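PDB 3JS9: nucleoside diphosphate kinase family protein from Babesia bovis, which probably transfers the terminal phosphate of a nucleoside triphosphate to a nucleoside diphosphate by way of a phosphohistidine, with magnesium as cofactor. Local coordinates for residues 96-100 and 101-105; 107-110 and 111-115; 128-131 and 132-136. All blocks are in the same frame, centred on the assembly; numbering follows the deposited sequence.

Overall arrangement
Contacts 1 and 2 follow each other along the chain and belong to one unit, the loop after helix 88-96 and the short helix 109-113 to which it leads. Their centres are about 7 Å apart, and they touch directly: Val96 O lies 3.0 Å from Arg110 N, and Ser104 CB packs on Gly111. Thr99 of contact 1 and Arg110 of contact 2 are both predicted to bind ATP, and a sulfate ion lies about 4 Å from the Arg110 side chain. Contact 3, in helix 128-138, has its centre about 24 Å from that of contact 2, yet its Glu134 side chain comes within about 3 Å (nearest atoms) of that of His123, the predicted phosphohistidine.

Contact 1: residues 96-100 and 101-105; sequences VGLTS and PVESA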
ATOM      1  N   VAL A  96       7.395  -2.350  16.344  1.00 22.51           N
ATOM      2  CA  VAL A  96       8.645  -1.640  16.123  1.00 22.92           C
ATOM      3  C   VAL A  96       9.797  -2.608  15.781  1.00 23.46           C
ATOM      4  O   VAL A  96      10.603  -2.342  14.884  1.00 23.74           O
ATOM      5  CB  VAL A  96       8.941  -0.764  17.378  1.00 23.18           C
ATOM      6  CG1 VAL A  96      10.419  -0.452  17.543  1.00 24.04           C
ATOM      7  CG2 VAL A  96       8.064   0.505  17.383  1.00 21.71           C
ATOM      8  N   GLY A  97       9.867  -3.730  16.494  1.00 23.81           N
ATOM      9  CA  GLY A  97      10.925  -4.729  16.281  1.00 24.49           C
ATOM     10  C   GLY A  97      12.029  -4.696  17.319  1.00 25.16           C
ATOM     11  O   GLY A  97      11.889  -4.048  18.343  1.00 25.29           O
ATOM     12  N   LEU A  98      13.137  -5.385  17.054  1.00 25.77           N
ATOM     13  CA  LEU A  98      14.238  -5.412  18.014  1.00 26.45           C
ATOM     14  C   LEU A  98      15.095  -4.161  17.885  1.00 26.76           C
ATOM     15  O   LEU A  98      15.108  -3.522  16.833  1.00 26.86           O
ATOM     16  CB  LEU A  98      15.077  -6.698  17.877  1.00 25.93           C
ATOM     17  CG  LEU A  98      14.314  -8.013  18.107  1.00 27.44           C
ATOM     18  CD1 LEU A  98      15.222  -9.218  17.874  1.00 28.35           C
ATOM     19  CD2 LEU A  98      13.628  -8.137  19.478  1.00 25.08           C
ATOM     20  N   THR A  99      15.796  -3.819  18.962  1.00 26.79           N
ATOM     21  CA  THR A  99      16.714  -2.688  18.971  1.00 27.98           C
ATOM     22  C   THR A  99      17.578  -2.565  17.713  1.00 27.62           C
ATOM     23  O   THR A  99      17.665  -1.491  17.135  1.00 28.21           O
ATOM     24  CB  THR A  99      17.673  -2.746  20.197  1.00 28.58           C
ATOM     25  OG1 THR A  99      16.910  -3.020  21.380  1.00 31.05           O
ATOM     26  CG2 THR A  99      18.409  -1.404  20.373  1.00 28.15           C
ATOM     27  N   SER A 100      18.236  -3.642  17.310  1.00 26.98           N
ATOM     28  CA  SER A 100      18.994  -3.603  16.082  1.00 27.26           C
ATOM     29  C   SER A 100      18.159  -3.936  14.823  1.00 26.13           C
ATOM     30  O   SER A 100      17.608  -5.018  14.710  1.00 26.46           O
ATOM     31  CB  SER A 100      20.194  -4.531  16.193  1.00 27.91           C
ATOM     32  OG  SER A 100      20.935  -4.458  14.981  1.00 30.65           O
ATOM     33  N   PRO A 101      18.035  -2.994  13.888  1.00 25.22           N
ATOM     34  CA  PRO A 101      17.208  -3.311  12.721  1.00 25.09           C
ATOM     35  C   PRO A 101      17.664  -4.578  11.978  1.00 25.00           C
ATOM     36  O   PRO A 101      16.816  -5.348  11.521  1.00 25.55           O
ATOM     37  CB  PRO A 101      17.360  -2.065  11.820  1.00 24.70           C
ATOM     38  CG  PRO A 101      17.662  -0.961  12.752  1.00 24.34           C
ATOM     39  CD  PRO A 101      18.513  -1.598  13.859  1.00 25.50           C
ATOM     40  N   VAL A 102      18.975  -4.812  11.904  1.00 24.77           N
ATOM     41  CA  VAL A 102      19.516  -6.016  11.273  1.00 24.64           C
ATOM     42  C   VAL A 102      18.970  -7.314  11.909  1.00 24.86           C
ATOM     43  O   VAL A 102      18.925  -8.332  11.255  1.00 25.30           O
ATOM     44  CB  VAL A 102      21.093  -6.000  11.145  1.00 24.86           C
ATOM     45  CG1 VAL A 102      21.809  -6.372  12.452  1.00 23.17           C
ATOM     46  CG2 VAL A 102      21.543  -6.947  10.064  1.00 26.13           C
ATOM     47  N   GLU A 103      18.553  -7.264  13.167  1.00 25.31           N
ATOM     48  CA  GLU A 103      17.957  -8.410  13.837  1.00 26.54           C
ATOM     49  C   GLU A 103      16.421  -8.384  13.804  1.00 25.91           C
ATOM     50  O   GLU A 103      15.763  -9.325  14.273  1.00 25.99           O
ATOM     51  CB  GLU A 103      18.432  -8.478  15.293  1.00 27.16           C
ATOM     52  CG  GLU A 103      19.895  -8.984  15.491  1.00 32.56           C
ATOM     53  CD  GLU A 103      20.375  -8.858  16.959  1.00 38.44           C
ATOM     54  OE1 GLU A 103      21.603  -8.971  17.209  1.00 41.25           O
ATOM     55  OE2 GLU A 103      19.535  -8.637  17.872  1.00 39.17           O
ATOM     56  N   SER A 104      15.855  -7.308  13.261  1.00 24.66           N
ATOM     57  CA  SER A 104      14.407  -7.146  13.212  1.00 23.71           C
ATOM     58  C   SER A 104      13.778  -7.872  12.023  1.00 22.42           C
ATOM     59  O   SER A 104      14.279  -7.816  10.888  1.00 21.70           O
ATOM     60  CB  SER A 104      14.053  -5.668  13.148  1.00 23.97           C
ATOM     61  OG  SER A 104      14.553  -5.009  14.278  1.00 25.90           O
ATOM     62  N   ALA A 105      12.670  -8.553  12.286  1.00 21.05           N
ATOM     63  CA  ALA A 105      12.035  -9.315  11.229  1.00 20.49           C
ATOM     64  C   ALA A 105      11.289  -8.340  10.290  1.00 20.30           C
ATOM     65  O   ALA A 105      10.766  -7.306  10.741  1.00 20.16           O
ATOM     66  CB  ALA A 105      11.121 -10.336  11.815  1.00 19.57           C
TER
HETATM   67  O   HOH W   1      21.286  -2.853  12.672  1.00 31.19           O
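Ser100 and Ser104 meet where the loop after helix 88-96 turns back on itself, and two of the polar contacts converge on one carbonyl oxygen. Ser100 O accepts the backbone N-H of Glu103 at 2.9 Å, a bond that closes the 3-10 turn 101-103, and it also receives the hydroxyl Ser104 OG at 3.1 Å. Both donors stand well out of the carbonyl plane and reach it from opposite faces. The Ser104 hydroxyl is turned beside its own backbone N (chi1 -60°), the setting that carries OG back to the preceding segment. While donating to Ser100 O, Ser104 OG also accepts a weak bond from Leu98 N, 3.1 Å away.

A water molecule forms the other polar link. It lies 2.8 Å from Ser100 OG and accepts from Val102 N, so it joins the serine side chain to the start of the turn. With the Ser100 hydroxyl anti to its backbone N (chi1 -179°), OG is directed to this water and to the methyl Val102 CG1, which it touches at 3.3 Å.

Apolar contact comes from Leu98, whose CD1 lies against the backbone of Glu103, 3.6 Å from Glu103 O. The two side chains cross at about a right angle, and CD1 also approaches Glu103 CB. Gly97, the first residue past the helix, has a positive phi (103°) that suits a glycine.

Around the loop, Pro101 packs on Asn120, while Val102 packs on Lys90 of a second subunit. Through its hydroxyl, Ser104 ties Leu98 and Ser100 together. The chemistry implies a turn defined by local bonds and joined to the predicted ATP site, which includes Thr99, by a hydrogen bond from Asn120 ND2 to Thr99 O and a weak one from Arg110 NH2 to Leu98 O.

Contact 2: residues 107-110 and 111-115; sequences GTIR and GDFGV
Gly111 N meets Thr108 OG1 at 2.7 Å, the capping bond that opens helix 109-113. Thr108 occupies the N-cap; its OG1 sits between the backbone N and the carbonyl carbon (chi1 63°), which turns it toward the first turn of the helix. The same oxygen also hydrogen-bonds to the carbonyl Ala105 O in the preceding loop. Thr108 OG1 packs closely on Gly111 CA, 3.2 Å away.

Asp112 is held through both its backbone and its carboxylate. Its N-H is bound by Thr108 O at 2.7 Å, while its carboxylate folds back so that OD1 takes the N-H of Gly107 in a nearly straight bond of 2.6 Å. The donor comes to the syn side of OD1, 34° out of the carboxylate plane. The other oxygen, OD2, forms a salt bridge with Arg32, so the carboxylate joins Gly107, just before the N-cap, to helix 26-36.

At Phe113 the backbone N makes two weak bonds, to Ile109 O and Arg110 O, and the ring lies near the branch methyl of Ile109, with Phe113 CD2 4.1 Å from Ile109 CG2. Ring and isoleucine both pack on Arg32 of helix 26-36.

Gly114 is the first residue past the helix; its N-H still binds Arg110 O at 2.9 Å. Lys36 of a second subunit donates to the Gly111 and Gly114 carbonyl oxygens. The Arg110 side chain is extended, and hydrogen-bonds through NH1 to Val122 O and through NE to Asn120 O. A short, N-capped helix presenting an arginine near a bound sulfate is consistent with the predicted ATP site of the nucleoside diphosphate kinase fold.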
ATOM      1  N   GLY A 107       8.383  -6.798   8.226  1.00 16.78           N
ATOM      2  CA  GLY A 107       7.056  -6.558   8.757  1.00 15.79           C
ATOM      3  C   GLY A 107       7.054  -5.527   9.867  1.00 14.97           C
ATOM      4  O   GLY A 107       6.054  -4.851  10.080  1.00 13.96           O
ATOM      5  N   THR A 108       8.155  -5.442  10.609  1.00 14.79           N
ATOM      6  CA  THR A 108       8.259  -4.495  11.721  1.00 14.62           C
ATOM      7  C   THR A 108       8.780  -3.222  11.142  1.00 15.00           C
ATOM      8  O   THR A 108       9.346  -3.227  10.040  1.00 15.75           O
ATOM      9  CB  THR A 108       9.248  -4.949  12.833  1.00 15.04           C
ATOM     10  OG1 THR A 108      10.589  -5.035  12.307  1.00 14.76           O
ATOM     11  CG2 THR A 108       8.815  -6.272  13.444  1.00 11.94           C
ATOM     12  N   ILE A 109       8.612  -2.132  11.878  1.00 14.59           N
ATOM     13  CA  ILE A 109       9.072  -0.838  11.382  1.00 13.51           C
ATOM     14  C   ILE A 109      10.585  -0.876  11.152  1.00 13.97           C
ATOM     15  O   ILE A 109      11.077  -0.493  10.089  1.00 13.84           O
ATOM     16  CB  ILE A 109       8.673   0.289  12.345  1.00 12.59           C
ATOM     17  CG1 ILE A 109       7.140   0.344  12.459  1.00 11.41           C
ATOM     18  CG2 ILE A 109       9.332   1.647  11.902  1.00  9.64           C
ATOM     19  CD1 ILE A 109       6.604   1.185  13.640  1.00 10.93           C
ATOM     20  N   ARG A 110      11.315  -1.343  12.160  1.00 14.70           N
ATOM     21  CA  ARG A 110      12.765  -1.433  12.041  1.00 15.59           C
ATOM     22  C   ARG A 110      13.123  -2.469  10.980  1.00 16.05           C
ATOM     23  O   ARG A 110      14.030  -2.217  10.157  1.00 16.08           O
ATOM     24  CB  ARG A 110      13.430  -1.676  13.387  1.00 15.14           C
ATOM     25  CG  ARG A 110      13.184  -0.509  14.375  1.00 17.75           C
ATOM     26  CD  ARG A 110      14.074  -0.608  15.590  1.00 20.10           C
ATOM     27  NE  ARG A 110      13.817   0.455  16.551  1.00 22.85           N
ATOM     28  CZ  ARG A 110      13.560   0.266  17.852  1.00 24.98           C
ATOM     29  NH1 ARG A 110      13.340   1.317  18.638  1.00 22.34           N
ATOM     30  NH2 ARG A 110      13.535  -0.966  18.380  1.00 25.91           N
ATOM     31  N   GLY A 111      12.360  -3.574  10.923  1.00 15.78           N
ATOM     32  CA  GLY A 111      12.648  -4.611   9.939  1.00 14.97           C
ATOM     33  C   GLY A 111      12.480  -4.054   8.529  1.00 15.32           C
ATOM     34  O   GLY A 111      13.271  -4.354   7.641  1.00 14.90           O
ATOM     35  N   ASP A 112      11.461  -3.214   8.329  1.00 14.47           N
ATOM     36  CA  ASP A 112      11.120  -2.764   6.997  1.00 14.35           C
ATOM     37  C   ASP A 112      11.904  -1.536   6.581  1.00 14.36           C
ATOM     38  O   ASP A 112      12.081  -1.314   5.364  1.00 13.52           O
ATOM     39  CB  ASP A 112       9.617  -2.496   6.881  1.00 14.06           C
ATOM     40  CG  ASP A 112       8.782  -3.788   6.943  1.00 16.54           C
ATOM     41  OD1 ASP A 112       9.356  -4.916   6.751  1.00 15.03           O
ATOM     42  OD2 ASP A 112       7.538  -3.662   7.168  1.00 16.84           O
ATOM     43  N   PHE A 113      12.391  -0.760   7.556  1.00 13.63           N
ATOM     44  CA  PHE A 113      12.954   0.551   7.220  1.00 14.28           C
ATOM     45  C   PHE A 113      14.357   0.895   7.749  1.00 14.44           C
ATOM     46  O   PHE A 113      14.941   1.885   7.321  1.00 14.13           O
ATOM     47  CB  PHE A 113      12.010   1.675   7.646  1.00 14.12           C
ATOM     48  CG  PHE A 113      10.639   1.587   7.044  1.00 14.46           C
ATOM     49  CD1 PHE A 113      10.458   1.743   5.661  1.00 13.98           C
ATOM     50  CD2 PHE A 113       9.527   1.408   7.863  1.00 13.02           C
ATOM     51  CE1 PHE A 113       9.176   1.659   5.096  1.00 15.22           C
ATOM     52  CE2 PHE A 113       8.239   1.319   7.319  1.00 14.30           C
ATOM     53  CZ  PHE A 113       8.059   1.442   5.917  1.00 12.69           C
ATOM     54  N   GLY A 114      14.873   0.125   8.698  1.00 14.58           N
ATOM     55  CA  GLY A 114      16.077   0.529   9.380  1.00 14.93           C
ATOM     56  C   GLY A 114      17.273  -0.307   8.986  1.00 16.74           C
ATOM     57  O   GLY A 114      17.138  -1.433   8.471  1.00 16.20           O
ATOM     58  N   VAL A 115      18.467   0.241   9.232  1.00 17.77           N
ATOM     59  CA  VAL A 115      19.711  -0.473   8.908  1.00 17.86           C
ATOM     60  C   VAL A 115      20.631  -0.651  10.128  1.00 18.51           C
ATOM     61  O   VAL A 115      21.105  -1.743  10.375  1.00 18.46           O
ATOM     62  CB  VAL A 115      20.404   0.247   7.745  1.00 18.48           C
ATOM     63  CG1 VAL A 115      21.726  -0.454   7.330  1.00 16.13           C
ATOM     64  CG2 VAL A 115      19.386   0.395   6.588  1.00 15.94           C
TER

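Contact 3: residues 128-131 and 132-136; sequences AEDA and ARECA
Helix 128-138 supplies this contact, which occupies most of its length and includes Glu134, hydrogen-bonded to the predicted phosphohistidine. The backbone is regularly alpha-helical: Glu134 N donates to Asp130 O at 2.9 Å and Cys135 N to Ala131 O at 2.9 Å.

On one side of the helix Asp130 and Arg133 run alongside each other in the same direction and form a salt bridge between Asp130 OD1 and Arg133 NH2 (3.0 Å). The arginine chain bends at chi3 (64°), which brings its guanidinium back to the aspartate. NH2 meets OD1 from above the carboxylate, the two planes being 73° apart. Glu129 OE2 approaches Arg133 NH1 at the edge of the guanidinium, at 4.2 Å too far for a salt bridge, and may add a weaker favourable attraction.

Glu134 starts beside its own backbone N and extends past Asp130, where Glu134 OE2 lies 3.7 Å from Asp130 CB. Its other oxygen, OE1, is taken by Ser125 OG and by His123 NE2, an arrangement that probably helps to position the histidine.

Among its neighbours, the helix lays Glu134 and Cys135 on Tyr13 of strand 10-16, with His123 on the adjacent strand 122-124.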
ATOM      1  N   ALA A 128       6.258  -1.459  31.729  1.00 22.97           N
ATOM      2  CA  ALA A 128       5.209  -0.699  32.430  1.00 23.49           C
ATOM      3  C   ALA A 128       5.782   0.528  33.165  1.00 23.48           C
ATOM      4  O   ALA A 128       5.232   1.625  33.089  1.00 23.32           O
ATOM      5  CB  ALA A 128       4.421  -1.611  33.396  1.00 22.81           C
ATOM      6  N   GLU A 129       6.917   0.338  33.821  1.00 24.11           N
ATOM      7  CA  GLU A 129       7.577   1.415  34.520  1.00 25.48           C
ATOM      8  C   GLU A 129       8.065   2.481  33.533  1.00 25.65           C
ATOM      9  O   GLU A 129       7.867   3.666  33.757  1.00 25.64           O
ATOM     10  CB  GLU A 129       8.741   0.882  35.400  1.00 25.82           C
ATOM     11  CG  GLU A 129       9.161   1.874  36.485  1.00 27.51           C
ATOM     12  CD  GLU A 129      10.557   1.659  37.078  1.00 30.83           C
ATOM     13  OE1 GLU A 129      10.886   0.515  37.464  1.00 30.44           O
ATOM     14  OE2 GLU A 129      11.313   2.669  37.203  1.00 33.09           O
ATOM     15  N   ASP A 130       8.709   2.076  32.443  1.00 26.42           N
ATOM     16  CA  ASP A 130       9.144   3.072  31.454  1.00 27.18           C
ATOM     17  C   ASP A 130       7.974   3.803  30.819  1.00 26.77           C
ATOM     18  O   ASP A 130       8.059   5.004  30.572  1.00 26.86           O
ATOM     19  CB  ASP A 130       9.998   2.440  30.356  1.00 28.51           C
ATOM     20  CG  ASP A 130      11.330   1.924  30.873  1.00 29.77           C
ATOM     21  OD1 ASP A 130      11.870   2.532  31.815  1.00 31.39           O
ATOM     22  OD2 ASP A 130      11.842   0.930  30.317  1.00 32.97           O
ATOM     23  N   ALA A 131       6.889   3.074  30.551  1.00 25.89           N
ATOM     24  CA  ALA A 131       5.705   3.654  29.919  1.00 25.59           C
ATOM     25  C   ALA A 131       5.081   4.711  30.815  1.00 25.73           C
ATOM     26  O   ALA A 131       4.668   5.781  30.332  1.00 26.05           O
ATOM     27  CB  ALA A 131       4.684   2.573  29.601  1.00 24.90           C
ATOM     28  N   ALA A 132       5.014   4.412  32.119  1.00 24.91           N
ATOM     29  CA  ALA A 132       4.367   5.306  33.076  1.00 24.22           C
ATOM     30  C   ALA A 132       5.124   6.642  33.137  1.00 24.08           C
ATOM     31  O   ALA A 132       4.514   7.712  33.188  1.00 23.66           O
ATOM     32  CB  ALA A 132       4.262   4.657  34.449  1.00 23.26           C
ATOM     33  N   ARG A 133       6.449   6.565  33.100  1.00 23.85           N
ATOM     34  CA  ARG A 133       7.278   7.754  33.153  1.00 24.21           C
ATOM     35  C   ARG A 133       7.133   8.517  31.854  1.00 23.73           C
ATOM     36  O   ARG A 133       6.871   9.724  31.846  1.00 23.58           O
ATOM     37  CB  ARG A 133       8.766   7.393  33.421  1.00 24.13           C
ATOM     38  CG  ARG A 133       9.708   8.619  33.420  1.00 27.02           C
ATOM     39  CD  ARG A 133      11.180   8.334  33.797  1.00 31.70           C
ATOM     40  NE  ARG A 133      11.818   7.464  32.818  1.00 35.37           N
ATOM     41  CZ  ARG A 133      11.996   6.155  33.010  1.00 38.03           C
ATOM     42  NH1 ARG A 133      11.617   5.587  34.168  1.00 36.12           N
ATOM     43  NH2 ARG A 133      12.557   5.414  32.054  1.00 37.32           N
ATOM     44  N   GLU A 134       7.297   7.793  30.753  1.00 23.75           N
ATOM     45  CA  GLU A 134       7.390   8.420  29.442  1.00 23.40           C
ATOM     46  C   GLU A 134       6.097   9.164  29.071  1.00 22.81           C
ATOM     47  O   GLU A 134       6.160  10.299  28.559  1.00 22.05           O
ATOM     48  CB  GLU A 134       7.791   7.399  28.371  1.00 23.25           C
ATOM     49  CG  GLU A 134       9.266   7.045  28.357  1.00 22.95           C
ATOM     50  CD  GLU A 134       9.555   5.703  27.656  1.00 23.24           C
ATOM     51  OE1 GLU A 134       8.747   5.208  26.843  1.00 23.23           O
ATOM     52  OE2 GLU A 134      10.609   5.124  27.934  1.00 24.94           O
ATOM     53  N   CYS A 135       4.950   8.542  29.360  1.00 22.03           N
ATOM     54  CA  CYS A 135       3.636   9.153  29.037  1.00 22.58           C
ATOM     55  C   CYS A 135       3.402  10.468  29.768  1.00 22.28           C
ATOM     56  O   CYS A 135       2.936  11.459  29.156  1.00 22.68           O
ATOM     57  CB  CYS A 135       2.465   8.186  29.291  1.00 22.76           C
ATOM     58  SG  CYS A 135       2.390   6.815  28.098  1.00 22.80           S
ATOM     59  N   ALA A 136       3.745  10.481  31.062  1.00 21.52           N
ATOM     60  CA  ALA A 136       3.648  11.698  31.882  1.00 20.75           C
ATOM     61  C   ALA A 136       4.743  12.713  31.555  1.00 20.40           C
ATOM     62  O   ALA A 136       4.517  13.926  31.650  1.00 20.47           O
ATOM     63  CB  ALA A 136       3.653  11.367  33.354  1.00 20.08           C
TER